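Local coordinates for protein jasmonate-induced oxygenase 2 (Arabidopsis thaliana, PDB 6LSV) that oxidises the plant hormone jasmonate to 12-hydroxyjasmonate, using iron, 2-oxoglutarate and molecular oxygen, at residues Ser20-Pro33 with Lys214-Pro226. Sequence-based numbering, arbitrary orientation.
Sequences SLPDRYIKPASLRP and KCPRPELALGLSP. With AKG (2-oxoglutaric acid), chain C.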
ATOM      1  N   SER A  20      -9.023 -15.366  24.118  1.00 51.29           N
ATOM      2  CA  SER A  20      -9.478 -15.867  22.831  1.00 44.40           C
ATOM      3  C   SER A  20      -9.336 -14.765  21.790  1.00 37.81           C
ATOM      4  O   SER A  20      -8.904 -13.646  22.086  1.00 44.68           O
ATOM      5  CB  SER A  20     -10.932 -16.346  22.911  1.00 38.18           C
ATOM      6  OG  SER A  20     -11.751 -15.339  23.481  1.00 50.24           O
ATOM      7  N   LEU A  21      -9.704 -15.093  20.556  1.00 35.91           N
ATOM      8  CA  LEU A  21      -9.802 -14.118  19.481  1.00 36.45           C
ATOM      9  C   LEU A  21     -11.271 -13.887  19.177  1.00 34.90           C
ATOM     10  O   LEU A  21     -11.984 -14.852  18.859  1.00 36.65           O
ATOM     11  CB  LEU A  21      -9.069 -14.612  18.234  1.00 34.71           C
ATOM     12  CG  LEU A  21      -8.609 -13.538  17.249  1.00 36.16           C
ATOM     13  CD1 LEU A  21      -7.648 -12.572  17.920  1.00 28.15           C
ATOM     14  CD2 LEU A  21      -7.974 -14.172  16.020  1.00 33.07           C
ATOM     15  N   PRO A  22     -11.772 -12.658  19.283  1.00 30.35           N
ATOM     16  CA  PRO A  22     -13.165 -12.393  18.903  1.00 31.01           C
ATOM     17  C   PRO A  22     -13.453 -12.875  17.485  1.00 33.71           C
ATOM     18  O   PRO A  22     -12.594 -12.817  16.601  1.00 27.45           O
ATOM     19  CB  PRO A  22     -13.278 -10.869  19.019  1.00 27.26           C
ATOM     20  CG  PRO A  22     -12.225 -10.492  20.014  1.00 24.75           C
ATOM     21  CD  PRO A  22     -11.095 -11.458  19.805  1.00 28.02           C
ATOM     22  N   ASP A  23     -14.679 -13.370  17.276  1.00 34.43           N
ATOM     23  CA  ASP A  23     -15.038 -13.975  15.996  1.00 36.37           C
ATOM     24  C   ASP A  23     -14.959 -12.982  14.842  1.00 34.38           C
ATOM     25  O   ASP A  23     -14.732 -13.401  13.700  1.00 38.09           O
ATOM     26  CB  ASP A  23     -16.443 -14.594  16.075  1.00 38.95           C
ATOM     27  CG  ASP A  23     -16.800 -15.414  14.830  1.00 56.04           C
ATOM     28  OD1 ASP A  23     -17.143 -14.823  13.781  1.00 50.96           O
ATOM     29  OD2 ASP A  23     -16.721 -16.661  14.898  1.00 50.24           O
ATOM     30  N   ARG A  24     -15.119 -11.682  15.111  1.00 28.20           N
ATOM     31  CA  ARG A  24     -14.980 -10.687  14.053  1.00 28.44           C
ATOM     32  C   ARG A  24     -13.602 -10.728  13.403  1.00 28.01           C
ATOM     33  O   ARG A  24     -13.456 -10.286  12.257  1.00 28.86           O
ATOM     34  CB  ARG A  24     -15.242  -9.278  14.596  1.00 30.33           C
ATOM     35  CG  ARG A  24     -16.636  -9.049  15.180  1.00 32.16           C
ATOM     36  CD  ARG A  24     -17.730  -9.156  14.130  1.00 28.72           C
ATOM     37  NE  ARG A  24     -17.480  -8.302  12.973  1.00 35.08           N
ATOM     38  CZ  ARG A  24     -17.801  -7.015  12.905  1.00 35.65           C
ATOM     39  NH1 ARG A  24     -18.391  -6.419  13.932  1.00 38.86           N
ATOM     40  NH2 ARG A  24     -17.532  -6.321  11.807  1.00 34.12           N
ATOM     41  N   TYR A  25     -12.594 -11.252  14.102  1.00 24.74           N
ATOM     42  CA  TYR A  25     -11.223 -11.283  13.613  1.00 25.02           C
ATOM     43  C   TYR A  25     -10.767 -12.688  13.237  1.00 29.40           C
ATOM     44  O   TYR A  25      -9.577 -12.892  12.975  1.00 30.35           O
ATOM     45  CB  TYR A  25     -10.280 -10.678  14.657  1.00 23.77           C
ATOM     46  CG  TYR A  25     -10.715  -9.305  15.120  1.00 27.29           C
ATOM     47  CD1 TYR A  25     -10.280  -8.161  14.462  1.00 23.00           C
ATOM     48  CD2 TYR A  25     -11.574  -9.152  16.205  1.00 26.07           C
ATOM     49  CE1 TYR A  25     -10.682  -6.905  14.872  1.00 27.36           C
ATOM     50  CE2 TYR A  25     -11.983  -7.895  16.623  1.00 23.27           C
ATOM     51  CZ  TYR A  25     -11.534  -6.777  15.952  1.00 27.70           C
ATOM     52  OH  TYR A  25     -11.933  -5.526  16.359  1.00 22.13           O
ATOM     53  N   ILE A  26     -11.678 -13.655  13.197  1.00 24.61           N
ATOM     54  CA  ILE A  26     -11.356 -15.010  12.766  1.00 24.08           C
ATOM     55  C   ILE A  26     -11.684 -15.134  11.285  1.00 28.59           C
ATOM     56  O   ILE A  26     -12.829 -14.917  10.872  1.00 29.48           O
ATOM     57  CB  ILE A  26     -12.118 -16.060  13.588  1.00 27.77           C
ATOM     58  CG1 ILE A  26     -11.895 -15.841  15.084  1.00 35.55           C
ATOM     59  CG2 ILE A  26     -11.697 -17.463  13.178  1.00 21.88           C
ATOM     60  CD1 ILE A  26     -12.719 -16.755  15.961  1.00 28.75           C
ATOM     61  N   LYS A  27     -10.692 -15.480  10.491  1.00 30.87           N
ATOM     62  CA  LYS A  27     -10.918 -15.650   9.068  1.00 30.80           C
ATOM     63  C   LYS A  27     -11.400 -17.062   8.776  1.00 31.72           C
ATOM     64  O   LYS A  27     -11.180 -17.981   9.574  1.00 34.39           O
ATOM     65  CB  LYS A  27      -9.634 -15.359   8.297  1.00 27.16           C
ATOM     66  CG  LYS A  27      -9.000 -14.022   8.648  1.00 26.32           C
ATOM     67  CD  LYS A  27      -9.977 -12.868   8.457  1.00 30.09           C
ATOM     68  CE  LYS A  27      -9.238 -11.535   8.367  1.00 24.34           C
ATOM     69  NZ  LYS A  27     -10.166 -10.378   8.219  1.00 20.08           N
ATOM     70  N   PRO A  28     -12.092 -17.264   7.654  1.00 27.06           N
ATOM     71  CA  PRO A  28     -12.488 -18.623   7.270  1.00 24.04           C
ATOM     72  C   PRO A  28     -11.278 -19.543   7.204  1.00 34.41           C
ATOM     73  O   PRO A  28     -10.160 -19.111   6.914  1.00 35.00           O
ATOM     74  CB  PRO A  28     -13.118 -18.430   5.888  1.00 26.35           C
ATOM     75  CG  PRO A  28     -13.635 -17.042   5.908  1.00 25.44           C
ATOM     76  CD  PRO A  28     -12.674 -16.247   6.759  1.00 25.95           C
ATOM     77  N   ALA A  29     -11.513 -20.825   7.483  1.00 39.15           N
ATOM     78  CA  ALA A  29     -10.427 -21.799   7.407  1.00 36.13           C
ATOM     79  C   ALA A  29      -9.802 -21.845   6.020  1.00 33.59           C
ATOM     80  O   ALA A  29      -8.645 -22.249   5.875  1.00 35.53           O
ATOM     81  CB  ALA A  29     -10.931 -23.184   7.803  1.00 35.50           C
ATOM     82  N   SER A  30     -10.544 -21.441   4.990  1.00 39.48           N
ATOM     83  CA  SER A  30     -10.001 -21.449   3.638  1.00 37.10           C
ATOM     84  C   SER A  30      -8.876 -20.441   3.464  1.00 35.59           C
ATOM     85  O   SER A  30      -8.032 -20.612   2.578  1.00 33.63           O
ATOM     86  CB  SER A  30     -11.099 -21.132   2.643  1.00 35.39           C
ATOM     87  OG  SER A  30     -12.216 -21.954   2.881  1.00 46.64           O
ATOM     88  N   LEU A  31      -8.849 -19.395   4.281  1.00 34.57           N
ATOM     89  CA  LEU A  31      -7.968 -18.271   4.033  1.00 38.32           C
ATOM     90  C   LEU A  31      -7.066 -17.950   5.213  1.00 35.60           C
ATOM     91  O   LEU A  31      -6.335 -16.956   5.158  1.00 35.24           O
ATOM     92  CB  LEU A  31      -8.802 -17.042   3.653  1.00 32.48           C
ATOM     93  CG  LEU A  31      -9.777 -17.323   2.499  1.00 38.77           C
ATOM     94  CD1 LEU A  31     -11.016 -16.451   2.591  1.00 35.57           C
ATOM     95  CD2 LEU A  31      -9.113 -17.182   1.128  1.00 38.16           C
ATOM     96  N   ARG A  32      -7.086 -18.769   6.264  1.00 35.30           N
ATOM     97  CA  ARG A  32      -6.161 -18.607   7.372  1.00 29.58           C
ATOM     98  C   ARG A  32      -4.732 -18.873   6.906  1.00 36.54           C
ATOM     99  O   ARG A  32      -4.503 -19.669   5.988  1.00 34.03           O
ATOM    100  CB  ARG A  32      -6.516 -19.567   8.504  1.00 27.91           C
ATOM    101  CG  ARG A  32      -7.601 -19.071   9.434  1.00 36.20           C
ATOM    102  CD  ARG A  32      -8.131 -20.207  10.286  1.00 32.71           C
ATOM    103  NE  ARG A  32      -9.564 -20.081  10.524  1.00 35.04           N
ATOM    104  CZ  ARG A  32     -10.323 -21.050  11.022  1.00 36.00           C
ATOM    105  NH1 ARG A  32      -9.784 -22.220  11.335  1.00 35.55           N
ATOM    106  NH2 ARG A  32     -11.620 -20.846  11.208  1.00 31.29           N
ATOM    107  N   PRO A  33      -3.743 -18.216   7.519  1.00 34.57           N
ATOM    108  CA  PRO A  33      -2.343 -18.526   7.227  1.00 32.38           C
ATOM    109  C   PRO A  33      -1.899 -19.814   7.915  1.00 35.29           C
ATOM    110  O   PRO A  33      -2.097 -20.895   7.359  1.00 32.38           O
ATOM    111  CB  PRO A  33      -1.590 -17.317   7.783  1.00 31.10           C
ATOM    112  CG  PRO A  33      -2.486 -16.767   8.840  1.00 36.22           C
ATOM    113  CD  PRO A  33      -3.893 -17.067   8.428  1.00 28.45           C
ATOM    114  N   LYS A 214       0.255  -7.328  18.859  1.00 32.69           N
ATOM    115  CA  LYS A 214       0.341  -8.768  19.048  1.00 33.03           C
ATOM    116  C   LYS A 214      -1.065  -9.369  19.055  1.00 34.59           C
ATOM    117  O   LYS A 214      -2.041  -8.721  19.449  1.00 35.71           O
ATOM    118  CB  LYS A 214       1.100  -9.109  20.337  1.00 39.33           C
ATOM    119  CG  LYS A 214       2.506  -8.493  20.459  1.00 44.41           C
ATOM    120  CD  LYS A 214       2.967  -8.445  21.890  1.00 31.11           C
ATOM    121  CE  LYS A 214       1.942  -7.863  22.838  1.00 61.79           C
ATOM    122  NZ  LYS A 214       1.066  -6.728  22.429  1.00 57.91           N
ATOM    123  N   CYS A 215      -1.167 -10.606  18.576  1.00 32.20           N
ATOM    124  CA  CYS A 215      -2.447 -11.255  18.389  1.00 35.16           C
ATOM    125  C   CYS A 215      -2.479 -12.554  19.181  1.00 39.29           C
ATOM    126  O   CYS A 215      -1.551 -13.365  19.068  1.00 36.54           O
ATOM    127  CB  CYS A 215      -2.702 -11.541  16.901  1.00 31.28           C
ATOM    128  SG  CYS A 215      -4.290 -12.312  16.571  1.00 35.32           S
ATOM    129  N   PRO A 216      -3.517 -12.788  19.987  1.00 38.82           N
ATOM    130  CA  PRO A 216      -3.518 -13.986  20.843  1.00 33.25           C
ATOM    131  C   PRO A 216      -3.574 -15.290  20.069  1.00 41.15           C
ATOM    132  O   PRO A 216      -3.049 -16.298  20.556  1.00 46.46           O
ATOM    133  CB  PRO A 216      -4.763 -13.788  21.717  1.00 35.35           C
ATOM    134  CG  PRO A 216      -5.624 -12.839  20.950  1.00 32.68           C
ATOM    135  CD  PRO A 216      -4.697 -11.937  20.206  1.00 35.28           C
ATOM    136  N   ARG A 217      -4.194 -15.312  18.888  1.00 36.71           N
ATOM    137  CA  ARG A 217      -4.264 -16.515  18.051  1.00 34.19           C
ATOM    138  C   ARG A 217      -4.013 -16.125  16.601  1.00 39.27           C
ATOM    139  O   ARG A 217      -4.933 -16.100  15.775  1.00 38.11           O
ATOM    140  CB  ARG A 217      -5.618 -17.215  18.208  1.00 38.80           C
ATOM    141  CG  ARG A 217      -5.986 -17.579  19.644  1.00 41.74           C
ATOM    142  CD  ARG A 217      -5.464 -18.954  20.031  1.00 40.93           C
ATOM    143  NE  ARG A 217      -5.585 -19.904  18.931  1.00 46.25           N
ATOM    144  CZ  ARG A 217      -6.570 -20.788  18.812  1.00 45.89           C
ATOM    145  NH1 ARG A 217      -7.526 -20.847  19.729  1.00 50.78           N
ATOM    146  NH2 ARG A 217      -6.602 -21.612  17.775  1.00 41.71           N
ATOM    147  N   PRO A 218      -2.756 -15.830  16.248  1.00 38.18           N
ATOM    148  CA  PRO A 218      -2.478 -15.288  14.909  1.00 30.57           C
ATOM    149  C   PRO A 218      -2.687 -16.282  13.784  1.00 31.05           C
ATOM    150  O   PRO A 218      -2.805 -15.858  12.628  1.00 34.72           O
ATOM    151  CB  PRO A 218      -1.011 -14.862  15.003  1.00 24.91           C
ATOM    152  CG  PRO A 218      -0.440 -15.780  16.022  1.00 28.45           C
ATOM    153  CD  PRO A 218      -1.525 -15.982  17.042  1.00 33.15           C
ATOM    154  N   GLU A 219      -2.733 -17.583  14.070  1.00 31.33           N
ATOM    155  CA  GLU A 219      -3.018 -18.549  13.017  1.00 33.05           C
ATOM    156  C   GLU A 219      -4.471 -18.502  12.556  1.00 38.47           C
ATOM    157  O   GLU A 219      -4.813 -19.168  11.572  1.00 39.96           O
ATOM    158  CB  GLU A 219      -2.654 -19.963  13.482  1.00 28.95           C
ATOM    159  CG  GLU A 219      -3.760 -20.700  14.217  1.00 30.69           C
ATOM    160  CD  GLU A 219      -3.836 -20.334  15.688  1.00 43.70           C
ATOM    161  OE1 GLU A 219      -3.074 -19.446  16.132  1.00 37.95           O
ATOM    162  OE2 GLU A 219      -4.663 -20.941  16.402  1.00 46.05           O
ATOM    163  N   LEU A 220      -5.330 -17.741  13.237  1.00 33.69           N
ATOM    164  CA  LEU A 220      -6.702 -17.522  12.796  1.00 32.35           C
ATOM    165  C   LEU A 220      -6.916 -16.143  12.196  1.00 31.83           C
ATOM    166  O   LEU A 220      -7.965 -15.905  11.584  1.00 29.95           O
ATOM    167  CB  LEU A 220      -7.682 -17.694  13.965  1.00 33.72           C
ATOM    168  CG  LEU A 220      -7.641 -18.958  14.821  1.00 39.82           C
ATOM    169  CD1 LEU A 220      -8.672 -18.855  15.940  1.00 27.84           C
ATOM    170  CD2 LEU A 220      -7.885 -20.192  13.976  1.00 28.78           C
ATOM    171  N   ALA A 221      -5.965 -15.234  12.362  1.00 28.49           N
ATOM    172  CA  ALA A 221      -6.161 -13.831  12.050  1.00 27.52           C
ATOM    173  C   ALA A 221      -5.244 -13.409  10.912  1.00 26.74           C
ATOM    174  O   ALA A 221      -4.307 -14.116  10.533  1.00 25.16           O
ATOM    175  CB  ALA A 221      -5.909 -12.960  13.288  1.00 22.35           C
ATOM    176  N   LEU A 222      -5.538 -12.233  10.365  1.00 20.81           N
ATOM    177  CA  LEU A 222      -4.700 -11.595   9.365  1.00 21.20           C
ATOM    178  C   LEU A 222      -4.551 -10.133   9.746  1.00 26.26           C
ATOM    179  O   LEU A 222      -5.543  -9.473  10.074  1.00 25.24           O
ATOM    180  CB  LEU A 222      -5.301 -11.720   7.961  1.00 20.26           C
ATOM    181  CG  LEU A 222      -5.057 -13.033   7.212  1.00 20.79           C
ATOM    182  CD1 LEU A 222      -5.868 -13.070   5.931  1.00 20.45           C
ATOM    183  CD2 LEU A 222      -3.582 -13.218   6.915  1.00 25.97           C
ATOM    184  N   GLY A 223      -3.313  -9.637   9.732  1.00 23.37           N
ATOM    185  CA  GLY A 223      -3.110  -8.215   9.941  1.00 23.64           C
ATOM    186  C   GLY A 223      -3.761  -7.387   8.856  1.00 24.14           C
ATOM    187  O   GLY A 223      -4.278  -6.299   9.122  1.00 25.90           O
ATOM    188  N   LEU A 224      -3.767  -7.901   7.628  1.00 18.56           N
ATOM    189  CA  LEU A 224      -4.407  -7.236   6.497  1.00 25.23           C
ATOM    190  C   LEU A 224      -4.771  -8.299   5.470  1.00 23.49           C
ATOM    191  O   LEU A 224      -3.898  -9.049   5.020  1.00 25.00           O
ATOM    192  CB  LEU A 224      -3.478  -6.184   5.897  1.00 28.58           C
ATOM    193  CG  LEU A 224      -4.095  -5.144   4.965  1.00 29.50           C
ATOM    194  CD1 LEU A 224      -5.350  -4.542   5.579  1.00 25.43           C
ATOM    195  CD2 LEU A 224      -3.063  -4.070   4.654  1.00 30.05           C
ATOM    196  N   SER A 225      -6.048  -8.365   5.103  1.00 20.07           N
ATOM    197  CA  SER A 225      -6.540  -9.393   4.198  1.00 23.96           C
ATOM    198  C   SER A 225      -6.027  -9.168   2.773  1.00 22.60           C
ATOM    199  O   SER A 225      -5.567  -8.073   2.437  1.00 23.05           O
ATOM    200  CB  SER A 225      -8.068  -9.419   4.223  1.00 18.01           C
ATOM    201  OG  SER A 225      -8.545  -9.881   5.472  1.00 20.12           O
ATOM    202  N   PRO A 226      -6.090 -10.198   1.918  1.00 24.54           N
ATOM    203  CA  PRO A 226      -5.534 -10.068   0.564  1.00 25.58           C
ATOM    204  C   PRO A 226      -6.119  -8.889  -0.200  1.00 24.57           C
ATOM    205  O   PRO A 226      -7.300  -8.559  -0.071  1.00 23.07           O
ATOM    206  CB  PRO A 226      -5.913 -11.395  -0.103  1.00 21.42           C
ATOM    207  CG  PRO A 226      -6.004 -12.353   1.016  1.00 19.09           C
ATOM    208  CD  PRO A 226      -6.562 -11.573   2.173  1.00 20.20           C
TER
HETATM  209  C1  AKG C 401      -0.189  -2.028   2.718  1.00 34.61           C
HETATM  210  O1  AKG C 401       0.039  -1.667   1.537  1.00 27.05           O
HETATM  211  O2  AKG C 401      -0.974  -1.343   3.431  1.00 45.55           O
HETATM  212  C2  AKG C 401       0.470  -3.302   3.258  1.00 40.34           C
HETATM  213  O5  AKG C 401       0.220  -4.336   2.735  1.00 41.48           O
HETATM  214  C3  AKG C 401       1.437  -3.280   4.450  1.00 29.82           C
HETATM  215  C4  AKG C 401       2.544  -4.313   4.218  1.00 37.32           C
HETATM  216  C5  AKG C 401       3.265  -4.650   5.524  1.00 30.38           C
HETATM  217  O3  AKG C 401       4.472  -5.010   5.521  1.00 16.58           O
HETATM  218  O4  AKG C 401       2.642  -4.569   6.611  1.00 36.40           O
HETATM  219  O   HOH W   1      -8.118 -10.826  11.493  1.00 28.07           O
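Lys27 N donates a nearly straight hydrogen bond to Leu220 O, 3.0 Å long and 179° at the hydrogen. The Lys27 carbonyl O takes Arg32 NE at 2.8 Å and a weaker bond from Arg32 NH2. The guanidinium, held at its edge by Lys27 O, lies between Leu220 CD2 on one face and Ala29 CA on the other. Leu220 CD2 also lies 3.7 Å from Arg32 CD; the two side chains run alongside each other. A water lies between the backbones. It accepts from Leu222 N and is within hydrogen-bonding reach of Tyr25 O. The Lys27 chain bends at chi2 (-56°) and passes across Leu222, and NZ ends 3.2 Å from Ser225 OG. Asp134 OD1 forms a salt bridge with Lys27 NZ and a hydrogen bond with Ser225 OG. With CG swung anti to the backbone N (chi1 -157°), Leu21 enters the turn 215-221. There CD1 rests 3.6 Å from Cys215 SG and CD2 3.6 Å from Ala221 CB. Pro33 packs on Ala221 O and Leu222 CD2. The contact thus joins the N-terminal loop to the chain leading into the active site, where Leu224 touches 2-oxoglutarate and jasmonate. It does so through one direct backbone hydrogen bond, a water and apolar contacts. The lysine charge is probably balanced by Asp134.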